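Local coordinates for protein heavy metal cation tricomponent efflux pump ZneA(CzcA-like) (Cupriavidus metallidurans, PDB 4K0J) that exports heavy-metal cations, zinc in particular, in exchange for protons, serving as the inner-membrane RND pump of a three-component efflux system, at residues P162-V167 with H300-D305; Y138-V143 with V315-Y320; E151-Q156 with D278-I283; E37-I42 with S132-I137; L127-S132 with I283-K288. All coordinates share one frame; numbering follows the deposited sequence.

Interaction 1 (P162-V167 with H300-D305); sequences PRLKQV and HAAVRD
Ala-302 is the bump of this contact: its methyl enters a hollow formed by three side chains from the end of helix 149-164 and the turn that follows. Arg-163 forms one wall, its NH1 3.4 Å from Ala-302 CB, with the guanidinium lying over Ala-302 by one face. Leu-164 CD2 is another, 3.6 Å from Ala-302 CB, and Val-167 CG2 closes the hollow at 3.5 Å from Ala-302 CB. The type I turn from Leu-164 to Val-167 brings Val-167 round to meet it. Leu-164 CD2 also touches Val-303 CG2. A bend at chi2 (62°) lays the Arg-163 guanidinium against helix 292-310, and NE gives a nearly straight bond (168°) to Asp-305 OD2 at 3.1 Å. This salt bridge lies in the guanidinium plane but meets the anti side of the carboxylate; Asp-305 OD1 is held by Asn-309. Two helices packed side by side on one face of an antiparallel sheet fit the ferredoxin-like βαββαβ fold of RND porter subdomains.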
# COMPACT_ATOMS: atom_id res chain seq x y z
N PRO C 162 -27.84 3.25 11.33
CA PRO C 162 -26.87 4.33 11.51
C PRO C 162 -26.06 4.20 12.80
O PRO C 162 -24.93 4.68 12.87
CB PRO C 162 -27.75 5.58 11.56
CG PRO C 162 -28.96 5.22 10.78
CD PRO C 162 -29.19 3.77 11.05
N ARG C 163 -26.63 3.54 13.81
CA ARG C 163 -25.95 3.38 15.08
C ARG C 163 -24.92 2.25 15.01
O ARG C 163 -23.75 2.45 15.33
CB ARG C 163 -26.96 3.12 16.20
CG ARG C 163 -26.35 2.84 17.56
CD ARG C 163 -25.54 4.03 18.08
NE ARG C 163 -24.95 3.77 19.39
CZ ARG C 163 -23.78 3.15 19.57
NH1 ARG C 163 -23.07 2.74 18.53
NH2 ARG C 163 -23.32 2.95 20.80
N LEU C 164 -25.37 1.07 14.60
CA LEU C 164 -24.48 -0.08 14.51
C LEU C 164 -23.34 0.17 13.53
O LEU C 164 -22.29 -0.46 13.62
CB LEU C 164 -25.26 -1.32 14.11
CG LEU C 164 -26.28 -1.80 15.14
CD1 LEU C 164 -27.19 -2.83 14.51
CD2 LEU C 164 -25.58 -2.40 16.35
N LYS C 165 -23.55 1.09 12.59
CA LYS C 165 -22.50 1.46 11.64
C LYS C 165 -21.34 2.19 12.33
O LYS C 165 -20.28 2.37 11.74
CB LYS C 165 -23.07 2.34 10.52
CG LYS C 165 -23.89 1.62 9.46
CD LYS C 165 -23.07 1.33 8.22
CE LYS C 165 -22.64 2.61 7.53
NZ LYS C 165 -21.73 2.36 6.37
N GLN C 166 -21.55 2.61 13.57
CA GLN C 166 -20.50 3.30 14.31
C GLN C 166 -19.57 2.35 15.04
O GLN C 166 -18.48 2.74 15.46
CB GLN C 166 -21.10 4.27 15.33
CG GLN C 166 -22.08 5.25 14.76
CD GLN C 166 -22.45 6.30 15.77
OE1 GLN C 166 -21.58 6.96 16.34
NE2 GLN C 166 -23.74 6.46 16.02
N VAL C 167 -20.00 1.10 15.22
CA VAL C 167 -19.17 0.12 15.90
C VAL C 167 -17.94 -0.18 15.07
O VAL C 167 -18.03 -0.71 13.97
CB VAL C 167 -19.93 -1.20 16.16
CG1 VAL C 167 -19.03 -2.18 16.89
CG2 VAL C 167 -21.18 -0.93 16.96
N HIS C 300 -22.39 -5.08 20.98
CA HIS C 300 -23.24 -5.30 22.15
C HIS C 300 -23.52 -3.98 22.85
O HIS C 300 -24.65 -3.72 23.28
CB HIS C 300 -22.58 -6.27 23.12
CG HIS C 300 -22.81 -7.71 22.78
ND1 HIS C 300 -23.91 -8.13 22.07
CD2 HIS C 300 -22.08 -8.82 23.05
CE1 HIS C 300 -23.85 -9.45 21.92
NE2 HIS C 300 -22.75 -9.88 22.50
N ALA C 301 -22.49 -3.15 22.96
CA ALA C 301 -22.65 -1.80 23.49
C ALA C 301 -23.69 -1.02 22.68
O ALA C 301 -24.60 -0.41 23.25
CB ALA C 301 -21.32 -1.07 23.48
N ALA C 302 -23.55 -1.06 21.35
CA ALA C 302 -24.45 -0.35 20.46
C ALA C 302 -25.90 -0.81 20.61
O ALA C 302 -26.79 0.00 20.87
CB ALA C 302 -24.00 -0.51 19.03
N VAL C 303 -26.13 -2.10 20.43
CA VAL C 303 -27.44 -2.71 20.59
C VAL C 303 -28.08 -2.34 21.93
O VAL C 303 -29.24 -1.90 21.98
CB VAL C 303 -27.34 -4.24 20.51
CG1 VAL C 303 -28.66 -4.89 20.88
CG2 VAL C 303 -26.90 -4.66 19.13
N ARG C 304 -27.31 -2.51 23.01
CA ARG C 304 -27.77 -2.16 24.35
C ARG C 304 -28.23 -0.71 24.39
O ARG C 304 -29.34 -0.42 24.84
CB ARG C 304 -26.66 -2.37 25.38
CG ARG C 304 -27.09 -3.18 26.59
CD ARG C 304 -26.05 -3.09 27.71
NE ARG C 304 -24.68 -3.14 27.21
CZ ARG C 304 -24.00 -4.27 26.99
NH1 ARG C 304 -24.57 -5.44 27.23
NH2 ARG C 304 -22.76 -4.22 26.52
N ASP C 305 -27.38 0.20 23.91
CA ASP C 305 -27.70 1.62 23.81
C ASP C 305 -28.99 1.88 23.05
O ASP C 305 -29.77 2.77 23.40
CB ASP C 305 -26.54 2.37 23.13
CG ASP C 305 -26.79 3.86 23.02
OD1 ASP C 305 -27.56 4.41 23.83
OD2 ASP C 305 -26.20 4.49 22.11

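Interaction 2 (Y138-V143 with V315-Y320); sequences YRYTLV and VKVVPY
Edge-strand pairing in the antiparallel sheet of a ferredoxin-like porter subdomain joins Tyr-138 to Val-143 with Val-315 to Tyr-320. Thr-141 and Val-318 form one hydrogen-bonded pair, with distances of 2.9 Å from Thr-141 N to Val-318 O and 3.0 Å from Val-318 N to Thr-141 O; Val-143 and Lys-316 form the next. Beyond Pro-319, which has no N-H to offer, Tyr-320 N bonds to Arg-139 O at 2.9 Å. With CG between its backbone N and carbonyl carbon (chi1 65°), Tyr-320 lays its ring against Arg-139, whose CB sits over one face in a CH-pi contact, 3.8 Å from the centroid. Arg-139 NH1 adds only a weak bond to Tyr-320 OH, which has its stronger partner in Gln-281. The Tyr-138 ring meets Pro-319 obliquely, CE2 3.4 Å from CB, and Tyr-140 CD1 leans on Val-317 CG2. On the other side of the sheet, Val-143 and Val-318 cross at about a right angle, touching through their CG1 methyls. Tyr-140 and Val-317 face helices 149-164 and 292-310, while strand 280-287 flanks strand 135-143 along its other edge.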
# COMPACT_ATOMS: atom_id res chain seq x y z
N TYR C 138 -23.87 -11.05 13.60
CA TYR C 138 -24.97 -10.71 14.50
C TYR C 138 -26.26 -10.45 13.75
O TYR C 138 -26.52 -9.33 13.30
CB TYR C 138 -24.58 -9.50 15.34
CG TYR C 138 -25.59 -9.10 16.40
CD1 TYR C 138 -26.49 -8.07 16.17
CD2 TYR C 138 -25.64 -9.74 17.62
CE1 TYR C 138 -27.41 -7.69 17.13
CE2 TYR C 138 -26.55 -9.37 18.59
CZ TYR C 138 -27.43 -8.34 18.34
OH TYR C 138 -28.34 -7.97 19.31
N ARG C 139 -27.07 -11.49 13.61
CA ARG C 139 -28.37 -11.38 12.94
C ARG C 139 -29.45 -11.02 13.95
O ARG C 139 -29.47 -11.56 15.05
CB ARG C 139 -28.72 -12.69 12.23
CG ARG C 139 -27.87 -12.94 11.01
CD ARG C 139 -28.13 -14.30 10.40
NE ARG C 139 -27.39 -14.47 9.16
CZ ARG C 139 -27.87 -14.13 7.96
NH1 ARG C 139 -29.08 -13.62 7.85
NH2 ARG C 139 -27.12 -14.32 6.87
N TYR C 140 -30.32 -10.09 13.59
CA TYR C 140 -31.32 -9.60 14.53
C TYR C 140 -32.60 -9.18 13.82
O TYR C 140 -32.64 -9.08 12.59
CB TYR C 140 -30.78 -8.42 15.33
CG TYR C 140 -30.73 -7.13 14.54
CD1 TYR C 140 -31.79 -6.22 14.58
CD2 TYR C 140 -29.65 -6.83 13.75
CE1 TYR C 140 -31.76 -5.06 13.85
CE2 TYR C 140 -29.60 -5.66 13.01
CZ TYR C 140 -30.66 -4.78 13.07
OH TYR C 140 -30.61 -3.62 12.33
N THR C 141 -33.62 -8.91 14.61
CA THR C 141 -34.90 -8.45 14.10
C THR C 141 -35.48 -7.43 15.07
O THR C 141 -35.30 -7.55 16.29
CB THR C 141 -35.88 -9.63 13.91
OG1 THR C 141 -35.37 -10.50 12.89
CG2 THR C 141 -37.25 -9.15 13.49
N LEU C 142 -36.12 -6.40 14.53
CA LEU C 142 -36.86 -5.45 15.32
C LEU C 142 -38.20 -6.06 15.75
O LEU C 142 -39.08 -6.27 14.91
CB LEU C 142 -37.13 -4.17 14.51
CG LEU C 142 -36.12 -3.01 14.52
CD1 LEU C 142 -35.82 -2.58 15.95
CD2 LEU C 142 -34.84 -3.37 13.79
N VAL C 143 -38.36 -6.35 17.04
CA VAL C 143 -39.66 -6.81 17.52
C VAL C 143 -40.47 -5.72 18.21
O VAL C 143 -39.92 -4.78 18.80
CB VAL C 143 -39.57 -8.02 18.47
CG1 VAL C 143 -38.97 -9.21 17.76
CG2 VAL C 143 -38.80 -7.66 19.72
N VAL C 315 -40.09 -1.64 21.39
CA VAL C 315 -39.39 -1.87 20.15
C VAL C 315 -38.01 -2.31 20.58
O VAL C 315 -37.22 -1.52 21.09
CB VAL C 315 -39.32 -0.61 19.26
CG1 VAL C 315 -38.20 -0.75 18.23
CG2 VAL C 315 -40.65 -0.38 18.57
N LYS C 316 -37.74 -3.60 20.42
CA LYS C 316 -36.49 -4.15 20.89
C LYS C 316 -35.75 -4.84 19.75
O LYS C 316 -36.34 -5.63 19.01
CB LYS C 316 -36.73 -5.13 22.04
CG LYS C 316 -37.33 -4.49 23.29
CD LYS C 316 -36.38 -3.46 23.90
CE LYS C 316 -36.93 -2.84 25.17
NZ LYS C 316 -38.10 -1.94 24.90
N VAL C 317 -34.47 -4.52 19.60
CA VAL C 317 -33.63 -5.24 18.66
C VAL C 317 -33.22 -6.54 19.33
O VAL C 317 -32.55 -6.54 20.36
CB VAL C 317 -32.38 -4.43 18.23
CG1 VAL C 317 -31.87 -3.58 19.37
CG2 VAL C 317 -31.29 -5.36 17.76
N VAL C 318 -33.66 -7.65 18.76
CA VAL C 318 -33.36 -8.95 19.36
C VAL C 318 -32.66 -9.84 18.36
O VAL C 318 -33.14 -10.02 17.24
CB VAL C 318 -34.62 -9.63 19.90
CG1 VAL C 318 -35.78 -9.31 19.01
CG2 VAL C 318 -34.41 -11.14 19.99
N PRO C 319 -31.51 -10.40 18.75
CA PRO C 319 -30.72 -11.26 17.88
C PRO C 319 -31.25 -12.69 17.81
O PRO C 319 -31.93 -13.14 18.73
CB PRO C 319 -29.34 -11.25 18.54
CG PRO C 319 -29.62 -11.01 19.99
CD PRO C 319 -30.83 -10.12 20.03
N TYR C 320 -30.94 -13.39 16.72
CA TYR C 320 -31.26 -14.81 16.62
C TYR C 320 -30.01 -15.60 16.25
O TYR C 320 -29.93 -16.80 16.51
CB TYR C 320 -32.43 -15.07 15.65
CG TYR C 320 -32.19 -14.72 14.19
CD1 TYR C 320 -31.48 -15.58 13.36
CD2 TYR C 320 -32.72 -13.56 13.64
CE1 TYR C 320 -31.28 -15.27 12.02
CE2 TYR C 320 -32.53 -13.25 12.31
CZ TYR C 320 -31.81 -14.11 11.50
OH TYR C 320 -31.61 -13.81 10.18

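Interaction 3 (E151-Q156 with D278-I283); sequences ELSELQ and DTIQGI
The CA atoms of Ser-153 and Ile-280 are the nearest pair where helix 151-156 runs over strand 280-283, the two short axes 19° from parallel and 9.4 Å apart at their closest. Ile-280 does most of the touching. Its longer branch is extended toward the helix, and Ile-280 CD1 reaches Gln-156 CB and CG, each at 3.6 Å, as well as Ser-153 CA at 3.8 Å. The shorter branch, Ile-280 CG2, rests 4.1 Å from Leu-152 CB. This is the inner face of a split beta-alpha-beta unit: helix 149-164 connects strands 135-143 and 170-177, and strand 280-287 runs antiparallel between them. Gln-156, bent at chi2 (85°), turns its amide down onto the sheet. Its NE2 passes 3.1 Å from Gln-281 O, but the angle is too poor for a hydrogen bond, and NE2 instead bonds to Asn-175 OD1. Gln-156 OE1 is bonded to Tyr-140 OH, so both ends of this buried amide are tied to strands flanking 280-287.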
# COMPACT_ATOMS: atom_id res chain seq x y z
N GLU C 151 -43.24 1.72 10.44
CA GLU C 151 -42.57 2.38 11.56
C GLU C 151 -41.28 1.66 11.94
O GLU C 151 -40.25 2.29 12.18
CB GLU C 151 -43.50 2.49 12.77
CG GLU C 151 -44.65 3.46 12.56
CD GLU C 151 -45.28 3.91 13.87
OE1 GLU C 151 -45.28 5.13 14.14
OE2 GLU C 151 -45.78 3.05 14.62
N LEU C 152 -41.35 0.33 11.98
CA LEU C 152 -40.16 -0.48 12.24
C LEU C 152 -39.13 -0.33 11.13
O LEU C 152 -37.93 -0.43 11.37
CB LEU C 152 -40.54 -1.94 12.41
CG LEU C 152 -41.46 -2.20 13.60
CD1 LEU C 152 -41.56 -3.69 13.88
CD2 LEU C 152 -40.95 -1.44 14.82
N SER C 153 -39.61 -0.07 9.92
CA SER C 153 -38.70 0.12 8.79
C SER C 153 -37.94 1.42 8.94
O SER C 153 -36.72 1.44 8.74
CB SER C 153 -39.46 0.09 7.47
OG SER C 153 -40.06 -1.17 7.25
N GLU C 154 -38.64 2.49 9.29
CA GLU C 154 -37.97 3.78 9.46
C GLU C 154 -37.04 3.75 10.68
O GLU C 154 -35.98 4.36 10.67
CB GLU C 154 -38.98 4.92 9.60
CG GLU C 154 -39.92 5.05 8.42
CD GLU C 154 -39.19 5.33 7.12
OE1 GLU C 154 -38.62 6.44 7.00
OE2 GLU C 154 -39.18 4.45 6.23
N LEU C 155 -37.46 3.03 11.72
CA LEU C 155 -36.62 2.87 12.90
C LEU C 155 -35.33 2.18 12.50
O LEU C 155 -34.25 2.58 12.90
CB LEU C 155 -37.33 2.05 13.97
CG LEU C 155 -38.42 2.78 14.74
CD1 LEU C 155 -39.13 1.82 15.67
CD2 LEU C 155 -37.84 3.94 15.51
N GLN C 156 -35.47 1.13 11.70
CA GLN C 156 -34.32 0.41 11.20
C GLN C 156 -33.42 1.37 10.46
O GLN C 156 -32.25 1.55 10.82
CB GLN C 156 -34.78 -0.71 10.26
CG GLN C 156 -33.66 -1.43 9.53
CD GLN C 156 -33.05 -2.55 10.34
OE1 GLN C 156 -32.71 -2.38 11.51
NE2 GLN C 156 -32.92 -3.72 9.72
N ASP C 278 -44.19 -11.18 8.03
CA ASP C 278 -43.65 -9.92 7.51
C ASP C 278 -42.97 -9.05 8.56
O ASP C 278 -43.60 -8.16 9.12
CB ASP C 278 -44.77 -9.12 6.85
CG ASP C 278 -44.29 -8.33 5.65
OD1 ASP C 278 -43.08 -8.39 5.35
OD2 ASP C 278 -45.12 -7.66 5.02
N THR C 279 -41.69 -9.29 8.82
CA THR C 279 -40.93 -8.40 9.69
C THR C 279 -39.67 -7.84 9.00
O THR C 279 -39.61 -7.76 7.78
CB THR C 279 -40.61 -9.06 11.06
OG1 THR C 279 -39.87 -8.14 11.87
CG2 THR C 279 -39.81 -10.34 10.88
N ILE C 280 -38.68 -7.43 9.79
CA ILE C 280 -37.50 -6.77 9.23
C ILE C 280 -36.22 -7.09 10.01
O ILE C 280 -36.21 -7.06 11.23
CB ILE C 280 -37.70 -5.25 9.15
CG1 ILE C 280 -36.43 -4.55 8.69
CG2 ILE C 280 -38.18 -4.71 10.49
CD1 ILE C 280 -36.65 -3.10 8.34
N GLN C 281 -35.15 -7.39 9.29
CA GLN C 281 -33.93 -7.86 9.94
C GLN C 281 -32.67 -7.15 9.45
O GLN C 281 -32.64 -6.54 8.38
CB GLN C 281 -33.74 -9.35 9.68
CG GLN C 281 -33.13 -9.62 8.33
CD GLN C 281 -32.41 -10.94 8.27
OE1 GLN C 281 -32.63 -11.81 9.12
NE2 GLN C 281 -31.55 -11.09 7.28
N GLY C 282 -31.61 -7.28 10.24
CA GLY C 282 -30.31 -6.75 9.87
C GLY C 282 -29.20 -7.77 10.01
O GLY C 282 -29.27 -8.68 10.82
N ILE C 283 -28.16 -7.60 9.19
CA ILE C 283 -27.01 -8.49 9.19
C ILE C 283 -25.73 -7.68 9.42
O ILE C 283 -25.31 -6.90 8.55
CB ILE C 283 -26.90 -9.25 7.85
CG1 ILE C 283 -28.27 -9.76 7.41
CG2 ILE C 283 -25.90 -10.38 7.96
CD1 ILE C 283 -28.28 -10.46 6.07

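Interaction 4 (E37-I42 with S132-I137); sequences EAYPDI and SPIGEI
An ST turn at the corner leading into strand 135-143 docks against the irregular loop between strands 36-37 and 46-52, with Ser-132 and Ile-134 meeting Asp-41 and Tyr-39. Ser-132 OG accepts from Ile-134 N at 3.2 Å, almost in line (173°), and donates to Asp-41 OD2, also at 3.2 Å. The hydroxyl comes to OD2 from above the carboxylate plane, about 40° out of it, while Asp-41 OD1 lies 3.4 Å from Ser-132 CB. The buried hydroxyl is thus both donor and acceptor, and its position is fixed by the turn it helps to close. That turn is also a type I beta turn, with Gly-135 N bonded to Ser-132 O. As in other RND pumps, this corner probably takes the chain from one porter subdomain into the next, while the facing loop follows helix 13-31, predicted to be the first transmembrane helix. Ile-134 provides the apolar half of the contact. Its CG1 sits between the backbone N and carbonyl carbon (chi1 65°), and Ile-134 CD1 reaches into the bend of the loop, 3.6 Å from Asp-41 CA. Tyr-39 O and Pro-40 O each stand 3.8 Å from Ile-134 CD1, and the Tyr-39 ring approaches it obliquely, CD2 at 4.3 Å. Val-656 of helix 653-660 packs on both Ile-134 and Ile-42, and Arg-323 NH1 bonds to Ile-134 O.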
# COMPACT_ATOMS: atom_id res chain seq x y z
N GLU C 37 -9.94 -16.55 18.25
CA GLU C 37 -10.54 -17.02 17.02
C GLU C 37 -11.13 -18.41 17.21
O GLU C 37 -10.40 -19.38 17.36
CB GLU C 37 -9.51 -17.00 15.88
CG GLU C 37 -8.97 -15.61 15.59
CD GLU C 37 -8.01 -15.60 14.43
OE1 GLU C 37 -7.91 -16.62 13.72
OE2 GLU C 37 -7.33 -14.56 14.23
N ALA C 38 -12.45 -18.49 17.21
CA ALA C 38 -13.15 -19.76 17.43
C ALA C 38 -13.45 -20.45 16.11
O ALA C 38 -13.53 -21.67 16.03
CB ALA C 38 -14.43 -19.53 18.22
N TYR C 39 -13.65 -19.65 15.07
CA TYR C 39 -13.86 -20.17 13.73
C TYR C 39 -13.00 -19.32 12.81
O TYR C 39 -13.43 -18.25 12.38
CB TYR C 39 -15.33 -20.05 13.33
CG TYR C 39 -15.74 -20.95 12.18
CD1 TYR C 39 -16.55 -22.05 12.40
CD2 TYR C 39 -15.32 -20.69 10.88
CE1 TYR C 39 -16.93 -22.87 11.36
CE2 TYR C 39 -15.70 -21.50 9.84
CZ TYR C 39 -16.50 -22.60 10.08
OH TYR C 39 -16.89 -23.42 9.04
N PRO C 40 -11.79 -19.80 12.51
CA PRO C 40 -10.78 -19.08 11.73
C PRO C 40 -11.34 -18.61 10.39
O PRO C 40 -12.18 -19.31 9.83
CB PRO C 40 -9.70 -20.13 11.49
CG PRO C 40 -9.87 -21.10 12.60
CD PRO C 40 -11.34 -21.16 12.87
N ASP C 41 -10.89 -17.46 9.91
CA ASP C 41 -11.35 -16.95 8.62
C ASP C 41 -10.94 -17.91 7.51
O ASP C 41 -9.90 -17.76 6.88
CB ASP C 41 -10.79 -15.55 8.35
CG ASP C 41 -11.61 -14.79 7.33
OD1 ASP C 41 -12.01 -13.64 7.62
OD2 ASP C 41 -11.85 -15.33 6.22
N ILE C 42 -11.79 -18.92 7.31
CA ILE C 42 -11.58 -19.98 6.34
C ILE C 42 -11.53 -19.43 4.92
O ILE C 42 -10.81 -19.94 4.07
CB ILE C 42 -12.71 -21.03 6.44
CG1 ILE C 42 -12.69 -21.69 7.82
CG2 ILE C 42 -12.59 -22.08 5.36
CD1 ILE C 42 -11.32 -22.16 8.25
N SER C 132 -15.73 -11.02 4.97
CA SER C 132 -15.63 -12.44 4.67
C SER C 132 -17.03 -13.04 4.64
O SER C 132 -17.94 -12.52 5.29
CB SER C 132 -14.78 -13.13 5.74
OG SER C 132 -14.89 -14.54 5.66
N PRO C 133 -17.21 -14.14 3.90
CA PRO C 133 -18.47 -14.90 3.91
C PRO C 133 -18.85 -15.40 5.30
O PRO C 133 -19.96 -15.89 5.48
CB PRO C 133 -18.17 -16.08 2.99
CG PRO C 133 -16.68 -16.13 2.89
CD PRO C 133 -16.25 -14.71 2.94
N ILE C 134 -17.93 -15.29 6.25
CA ILE C 134 -18.23 -15.59 7.65
C ILE C 134 -18.21 -14.32 8.50
O ILE C 134 -17.97 -14.37 9.71
CB ILE C 134 -17.23 -16.58 8.25
CG1 ILE C 134 -15.83 -15.98 8.31
CG2 ILE C 134 -17.22 -17.87 7.45
CD1 ILE C 134 -14.91 -16.69 9.27
N GLY C 135 -18.45 -13.17 7.86
CA GLY C 135 -18.44 -11.91 8.56
C GLY C 135 -19.78 -11.54 9.17
O GLY C 135 -19.88 -10.58 9.92
N GLU C 136 -20.81 -12.31 8.85
CA GLU C 136 -22.17 -12.01 9.28
C GLU C 136 -22.40 -12.44 10.73
O GLU C 136 -23.00 -13.48 10.99
CB GLU C 136 -23.16 -12.68 8.34
CG GLU C 136 -22.95 -12.30 6.88
CD GLU C 136 -23.50 -13.34 5.92
OE1 GLU C 136 -23.43 -14.55 6.23
OE2 GLU C 136 -24.00 -12.94 4.84
N ILE C 137 -21.94 -11.62 11.67
CA ILE C 137 -21.74 -12.09 13.04
C ILE C 137 -22.90 -11.86 14.00
O ILE C 137 -22.91 -12.41 15.09
CB ILE C 137 -20.46 -11.48 13.65
CG1 ILE C 137 -20.50 -9.96 13.56
CG2 ILE C 137 -19.22 -12.02 12.94
CD1 ILE C 137 -19.27 -9.30 14.16

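Interaction 5 (L127-S132 with I283-K288); sequences LDPLTS and ITLLLK
Lys-288 lies across Leu-130 at about a right angle, and its backbone N is hydrogen-bonded to Leu-130 O at 2.9 Å. From there its side chain can be traced outward. Lys-288 CB rests 3.7 Å from Leu-130 CG and 3.6 Å from Leu-130 O. CG, anti to the backbone N (chi1 -169°), leads to a bend at chi2, after which the chain runs along Ser-132: Lys-288 CD is 3.9 Å from Ser-132 CB, and Lys-288 CE 4.1 Å from the same atom. CE also passes the carboxylate of Asp-41, and NZ ends in a salt bridge with Asp-103 OD2. One residue before the lysine, Leu-287 CD1 comes within 3.5 Å of Leu-130 O, while Thr-131 OG1 lies 3.0 Å from Leu-286 O. Leu-287 also packs on Pro-77 of a neighbouring subunit. The lysine therefore grips by its two ends, through the backbone N-H and the ammonium, and its methylenes serve as an apolar surface between them; two nearby carboxylates would be expected to favour its positive charge.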
# COMPACT_ATOMS: atom_id res chain seq x y z
N LEU C 127 -18.32 -1.44 -5.70
CA LEU C 127 -17.65 -2.52 -4.99
C LEU C 127 -18.42 -2.92 -3.74
O LEU C 127 -18.86 -2.07 -2.97
CB LEU C 127 -16.22 -2.12 -4.62
CG LEU C 127 -15.18 -3.22 -4.80
CD1 LEU C 127 -15.14 -3.65 -6.25
CD2 LEU C 127 -13.82 -2.74 -4.35
N ASP C 128 -18.59 -4.22 -3.54
CA ASP C 128 -19.28 -4.73 -2.36
C ASP C 128 -18.44 -4.47 -1.11
O ASP C 128 -17.23 -4.27 -1.22
CB ASP C 128 -19.58 -6.23 -2.52
CG ASP C 128 -18.41 -7.12 -2.12
OD1 ASP C 128 -18.63 -8.09 -1.36
OD2 ASP C 128 -17.27 -6.85 -2.55
N PRO C 129 -19.07 -4.45 0.07
CA PRO C 129 -18.36 -4.26 1.34
C PRO C 129 -17.24 -5.28 1.58
O PRO C 129 -17.35 -6.43 1.17
CB PRO C 129 -19.47 -4.40 2.40
CG PRO C 129 -20.65 -4.97 1.68
CD PRO C 129 -20.53 -4.48 0.27
N LEU C 130 -16.18 -4.84 2.26
CA LEU C 130 -15.03 -5.70 2.52
C LEU C 130 -15.25 -6.59 3.74
O LEU C 130 -14.89 -6.25 4.87
CB LEU C 130 -13.75 -4.87 2.68
CG LEU C 130 -12.45 -5.65 2.88
CD1 LEU C 130 -12.20 -6.59 1.72
CD2 LEU C 130 -11.27 -4.70 3.04
N THR C 131 -15.86 -7.74 3.49
CA THR C 131 -16.18 -8.69 4.54
C THR C 131 -15.99 -10.11 4.04
O THR C 131 -16.06 -10.37 2.84
CB THR C 131 -17.64 -8.51 5.02
OG1 THR C 131 -18.02 -9.61 5.86
CG2 THR C 131 -18.60 -8.45 3.84
N SER C 132 -15.73 -11.02 4.97
CA SER C 132 -15.63 -12.44 4.67
C SER C 132 -17.03 -13.04 4.64
O SER C 132 -17.94 -12.52 5.29
CB SER C 132 -14.78 -13.13 5.74
OG SER C 132 -14.89 -14.54 5.66
N ILE C 283 -28.16 -7.60 9.19
CA ILE C 283 -27.01 -8.49 9.19
C ILE C 283 -25.73 -7.68 9.42
O ILE C 283 -25.31 -6.90 8.55
CB ILE C 283 -26.90 -9.25 7.85
CG1 ILE C 283 -28.27 -9.76 7.41
CG2 ILE C 283 -25.90 -10.38 7.96
CD1 ILE C 283 -28.28 -10.46 6.07
N THR C 284 -25.12 -7.85 10.59
CA THR C 284 -23.92 -7.11 10.94
C THR C 284 -22.70 -7.75 10.30
O THR C 284 -22.34 -8.89 10.62
CB THR C 284 -23.72 -7.07 12.46
OG1 THR C 284 -24.90 -6.57 13.08
CG2 THR C 284 -22.53 -6.18 12.81
N LEU C 285 -22.07 -7.02 9.39
CA LEU C 285 -20.99 -7.57 8.59
C LEU C 285 -19.63 -7.25 9.18
O LEU C 285 -19.19 -6.10 9.17
CB LEU C 285 -21.07 -7.06 7.16
CG LEU C 285 -22.45 -7.26 6.52
CD1 LEU C 285 -22.45 -6.82 5.06
CD2 LEU C 285 -22.88 -8.70 6.65
N LEU C 286 -18.98 -8.28 9.70
CA LEU C 286 -17.64 -8.16 10.25
C LEU C 286 -16.68 -7.71 9.15
O LEU C 286 -16.52 -8.40 8.14
CB LEU C 286 -17.18 -9.49 10.83
CG LEU C 286 -15.80 -9.50 11.49
CD1 LEU C 286 -15.86 -8.88 12.88
CD2 LEU C 286 -15.24 -10.91 11.55
N LEU C 287 -16.05 -6.56 9.37
CA LEU C 287 -15.00 -6.05 8.49
C LEU C 287 -13.90 -7.09 8.38
O LEU C 287 -13.57 -7.76 9.36
CB LEU C 287 -14.42 -4.75 9.03
CG LEU C 287 -13.10 -4.26 8.41
CD1 LEU C 287 -13.30 -3.88 6.95
CD2 LEU C 287 -12.50 -3.11 9.19
N LYS C 288 -13.36 -7.24 7.18
CA LYS C 288 -12.35 -8.26 6.92
C LYS C 288 -11.14 -8.09 7.82
O LYS C 288 -10.68 -6.97 8.05
CB LYS C 288 -11.92 -8.22 5.45
CG LYS C 288 -11.08 -9.40 5.01
CD LYS C 288 -11.82 -10.72 5.20
CE LYS C 288 -11.00 -11.88 4.69
NZ LYS C 288 -10.48 -11.57 3.33

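In the fold
Interactions 1, 2 and 3 build one ferredoxin-like subdomain: interaction 2 pairs its strands, interaction 3 seats helix 149-164 on strand 280-287, and interaction 1 sets the same helix beside helix 292-310. Interactions 2, 3 and 4 are buried, while 1 and 5 are only partly so; interaction 1 adds a partly exposed salt bridge to an apolar patch. Interactions 4 and 5 lie closer to the centre of the chain and share Ser-132: interaction 4 docks a loop on the corner before strand 135-143, and interaction 5 ties the preceding segment 127-132 to the end of strand 280-287. Bonding changes accordingly: backbone pairs in interaction 2, apolar contact in 3, isolated polar bonds in 4 and 5.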